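Local structure of sulfate adenylyltransferase (Allochromatium vinosum, 4DNX) at residues A[144-147]-A[148-152]; A[254-257]-A[258-261]. The protein catalyses the transfer of the adenylyl group of ATP to sulfate, giving adenosine 5'-phosphosulfate and diphosphate. All coordinates share one frame; numbering follows the deposited sequence. Where two conformers were deposited one is given.

Contact 1: residues A[144-147]-A[148-152]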
loop_
_atom_site.group_PDB
_atom_site.type_symbol
_atom_site.label_atom_id
_atom_site.label_comp_id
_atom_site.label_asym_id
_atom_site.label_seq_id
_atom_site.Cartn_x
_atom_site.Cartn_y
_atom_site.Cartn_z
ATOM N N PRO A 144 -16.243 19.379 19.630
ATOM C CA PRO A 144 -16.709 18.606 18.479
ATOM C C PRO A 144 -16.644 17.092 18.692
ATOM O O PRO A 144 -17.430 16.361 18.108
ATOM C CB PRO A 144 -15.778 19.051 17.332
ATOM C CG PRO A 144 -14.511 19.504 18.036
ATOM C CD PRO A 144 -14.960 20.076 19.353
ATOM N N GLY A 145 -15.724 16.629 19.539
ATOM C CA GLY A 145 -15.595 15.204 19.789
ATOM C C GLY A 145 -16.752 14.763 20.700
ATOM O O GLY A 145 -17.278 13.695 20.527
ATOM N N VAL A 146 -17.084 15.577 21.694
ATOM C CA VAL A 146 -18.255 15.352 22.556
ATOM C C VAL A 146 -19.525 15.228 21.685
ATOM O O VAL A 146 -20.344 14.292 21.890
ATOM C CB VAL A 146 -18.403 16.509 23.580
ATOM C CG1 VAL A 146 -19.782 16.514 24.243
ATOM C CG2 VAL A 146 -17.294 16.418 24.659
ATOM N N GLU A 147 -19.676 16.150 20.739
ATOM C CA GLU A 147 -20.913 16.218 19.925
ATOM C C GLU A 147 -21.037 14.949 19.077
ATOM O O GLU A 147 -22.091 14.322 19.057
ATOM C CB GLU A 147 -20.935 17.459 19.037
ATOM C CG GLU A 147 -22.245 17.641 18.243
ATOM C CD GLU A 147 -22.180 18.833 17.296
ATOM O OE1 GLU A 147 -22.884 19.838 17.537
ATOM O OE2 GLU A 147 -21.398 18.783 16.309
ATOM N N THR A 148 -19.962 14.549 18.405
ATOM C CA THR A 148 -19.977 13.325 17.594
ATOM C C THR A 148 -20.303 12.105 18.429
ATOM O O THR A 148 -21.131 11.267 18.045
ATOM C CB THR A 148 -18.595 13.144 16.858
ATOM O OG1 THR A 148 -18.449 14.228 15.929
ATOM C CG2 THR A 148 -18.487 11.776 16.139
ATOM N N PHE A 149 -19.649 11.987 19.592
ATOM C CA PHE A 149 -19.802 10.777 20.414
ATOM C C PHE A 149 -21.264 10.627 20.831
ATOM O O PHE A 149 -21.805 9.515 20.850
ATOM C CB PHE A 149 -18.880 10.884 21.666
ATOM C CG PHE A 149 -18.897 9.659 22.572
ATOM C CD1 PHE A 149 -18.472 8.416 22.090
ATOM C CD2 PHE A 149 -19.354 9.754 23.892
ATOM C CE1 PHE A 149 -18.490 7.264 22.937
ATOM C CE2 PHE A 149 -19.376 8.628 24.743
ATOM C CZ PHE A 149 -18.927 7.388 24.246
ATOM N N ASN A 150 -21.888 11.757 21.132
ATOM C CA ASN A 150 -23.242 11.764 21.662
ATOM C C ASN A 150 -24.308 11.836 20.571
ATOM O O ASN A 150 -25.511 11.977 20.874
ATOM C CB ASN A 150 -23.401 12.928 22.652
ATOM C CG ASN A 150 -22.773 12.608 23.996
ATOM O OD1 ASN A 150 -23.395 11.976 24.845
ATOM N ND2 ASN A 150 -21.522 13.006 24.178
ATOM N N SER A 151 -23.878 11.716 19.318
ATOM C CA SER A 151 -24.774 11.887 18.161
ATOM C C SER A 151 -24.927 10.627 17.341
ATOM O O SER A 151 -25.297 10.715 16.170
ATOM C CB SER A 151 -24.282 13.023 17.255
ATOM O OG SER A 151 -24.653 14.252 17.849
ATOM N N GLN A 152 -24.707 9.472 17.967
ATOM C CA GLN A 152 -24.662 8.212 17.239
ATOM C C GLN A 152 -25.794 7.263 17.584
ATOM O O GLN A 152 -25.914 6.197 16.951
ATOM C CB GLN A 152 -23.364 7.469 17.533
ATOM C CG GLN A 152 -22.080 8.247 17.166
ATOM C CD GLN A 152 -20.860 7.469 17.599
ATOM O OE1 GLN A 152 -20.355 6.651 16.841
ATOM N NE2 GLN A 152 -20.451 7.626 18.868
#
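N150 folds back on the last turn of helix 144-149 and grips the carbonyl of V146 twice, through its backbone and through its side chain. Its CB lies 3.4 Å from V146 O. From there CG, anti to the carbonyl carbon of N150 (chi1 -78°), runs back beside the backbone N, stands 3.6 Å from V146 O and turns the amide so that this oxygen lies near its plane. The tip completes the grip: ND2 donates to V146 O over 2.9 Å, in a nearly straight hydrogen bond (170°). N150 N donates to V146 O as well, from the opposite face of the carbonyl plane, so the oxygen is held between two donors. Beside this bond V146 CG1 packs 3.9 Å from N150 ND2, the two side chains running side by side. The arrangement is a helix C-terminus within the PUA-like domain, N150 being the first residue to leave helical geometry. One carbonyl further on, S151 OG donates to E147 O (2.8 Å) from above the carbonyl plane. After the turn, Q152 NE2 reaches back to F149 O at 3.1 Å. T132 on helix 125-136 is a second partner of N150 ND2 and ties this helix end to its neighbour, while S37 and Q39 hold the amide of Q152.

Contact 2: residues A[254-257]-A[258-261]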
loop_
_atom_site.group_PDB
_atom_site.type_symbol
_atom_site.label_atom_id
_atom_site.label_comp_id
_atom_site.label_asym_id
_atom_site.label_seq_id
_atom_site.Cartn_x
_atom_site.Cartn_y
_atom_site.Cartn_z
ATOM N N TYR A 254 16.372 16.869 1.535
ATOM C CA TYR A 254 16.888 17.472 2.768
ATOM C C TYR A 254 17.159 16.462 3.902
ATOM O O TYR A 254 17.670 16.830 4.974
ATOM C CB TYR A 254 15.986 18.633 3.210
ATOM C CG TYR A 254 16.004 19.799 2.218
ATOM C CD1 TYR A 254 17.042 20.745 2.250
ATOM C CD2 TYR A 254 15.055 19.906 1.218
ATOM C CE1 TYR A 254 17.076 21.811 1.352
ATOM C CE2 TYR A 254 15.074 20.943 0.300
ATOM C CZ TYR A 254 16.089 21.893 0.369
ATOM O OH TYR A 254 16.130 22.939 -0.523
ATOM N N PHE A 255 16.805 15.196 3.689
ATOM C CA PHE A 255 17.175 14.175 4.669
ATOM C C PHE A 255 18.236 13.236 4.094
ATOM O O PHE A 255 18.294 13.073 2.882
ATOM C CB PHE A 255 15.947 13.355 5.050
ATOM C CG PHE A 255 15.038 14.040 6.056
ATOM C CD1 PHE A 255 14.175 15.096 5.655
ATOM C CD2 PHE A 255 15.002 13.605 7.391
ATOM C CE1 PHE A 255 13.314 15.709 6.605
ATOM C CE2 PHE A 255 14.124 14.204 8.349
ATOM C CZ PHE A 255 13.281 15.263 7.943
ATOM N N PRO A 256 19.045 12.601 4.941
ATOM C CA PRO A 256 20.009 11.616 4.422
ATOM C C PRO A 256 19.320 10.367 3.840
ATOM O O PRO A 256 18.146 10.131 4.101
ATOM C CB PRO A 256 20.841 11.240 5.647
ATOM C CG PRO A 256 20.495 12.214 6.715
ATOM C CD PRO A 256 19.138 12.749 6.404
ATOM N N PRO A 257 20.049 9.561 3.080
ATOM C CA PRO A 257 19.482 8.301 2.547
ATOM C C PRO A 257 18.974 7.343 3.625
ATOM O O PRO A 257 19.583 7.186 4.683
ATOM C CB PRO A 257 20.676 7.645 1.838
ATOM C CG PRO A 257 21.592 8.759 1.560
ATOM C CD PRO A 257 21.461 9.723 2.685
ATOM N N ASN A 258 17.857 6.704 3.315
ATOM C CA ASN A 258 17.234 5.719 4.205
ATOM C C ASN A 258 16.962 6.255 5.623
ATOM O O ASN A 258 17.319 5.609 6.632
ATOM C CB ASN A 258 18.082 4.430 4.258
ATOM C CG ASN A 258 17.312 3.292 4.959
ATOM O OD1 ASN A 258 16.075 3.236 4.836
ATOM N ND2 ASN A 258 18.011 2.432 5.709
ATOM N N THR A 259 16.371 7.461 5.715
ATOM C CA THR A 259 16.000 8.016 7.025
ATOM C C THR A 259 14.537 8.390 7.133
ATOM O O THR A 259 14.101 8.705 8.223
ATOM C CB THR A 259 16.875 9.252 7.404
ATOM O OG1 THR A 259 16.681 10.273 6.418
ATOM C CG2 THR A 259 18.311 8.866 7.462
ATOM N N VAL A 260 13.779 8.345 6.034
ATOM C CA VAL A 260 12.360 8.780 6.100
ATOM C C VAL A 260 11.434 7.726 5.492
ATOM O O VAL A 260 11.785 7.159 4.452
ATOM C CB VAL A 260 12.140 10.111 5.349
ATOM C CG1 VAL A 260 10.640 10.545 5.420
ATOM C CG2 VAL A 260 13.057 11.197 5.899
ATOM N N MET A 261 10.295 7.451 6.165
ATOM C CA MET A 261 9.208 6.677 5.607
ATOM C C MET A 261 7.956 7.539 5.602
ATOM O O MET A 261 7.539 7.973 6.654
ATOM C CB MET A 261 8.933 5.467 6.496
ATOM C CG MET A 261 9.744 4.278 6.194
ATOM S SD MET A 261 9.419 3.000 7.449
ATOM C CE MET A 261 7.652 2.786 7.244
#
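The turn from helix 240-254 into strand 260-266, an alpha-to-beta connection of the parallel sheet in the ATP-sulfurylase domain, is closed by F255 and P256 meeting T259 and V260. One hydrogen bond crosses between the two segments: T259 OG1 donates to P256 O over 2.7 Å, tilted 30° from the carbonyl plane. In T259 the hydroxyl stands between the backbone N and the carbonyl carbon (chi1 61°), which turns it back across the turn. The same rotation sends CG2 to the P256 ring, where it lies 3.9 Å from P256 CB, and the two side chains meet at about a right angle. OG1 also sits at the edge of the F255 ring, near its plane, and 3.5 Å from F255 CB. Replacing T259 by a valine would probably leave P256 O without this donor and let the backbone at P256 and P257 shift more freely. Next along the chain, V260 CG2 comes over one face of the F255 ring in a CH-pi contact, 3.8 Å from the centroid and 29° off the ring normal. It leans towards one side of the ring, with F255 CD2 its closest atom at 3.4 Å. K213 makes a cation-pi contact with the same ring and also binds Y254 O, while M216 of helix 206-219 packs against the ring. At the bend, N258 takes a left-handed backbone conformation; its OD1 is bound by R190, and its side chain packs on N258 of the second subunit. The strand that follows pairs with strand 223-230 at the edge of the five-stranded sheet, in the order 3-2-1-4-5 that is characteristic of a Rossmann-like nucleotide-binding fold.

In the fold
Contacts 1 and 2 occupy opposite sides of the centre of the chain, their centres about 40 Å apart and their nearest atoms about 27 Å apart, and they do not touch. They come in series along the sequence: 144-152 spans helix 144-149 and its exit in the PUA-like domain, shortly before strand 155-163 of its mixed sheet, whereas 254-261 links helix 240-254 to an outermost strand of the parallel sheet in the ATP-sulfurylase domain. They therefore share no helix, strand or sheet. Each shapes a helix exit in its own domain, but only contact 2 meets the second subunit, placing that turn at the dimer interface.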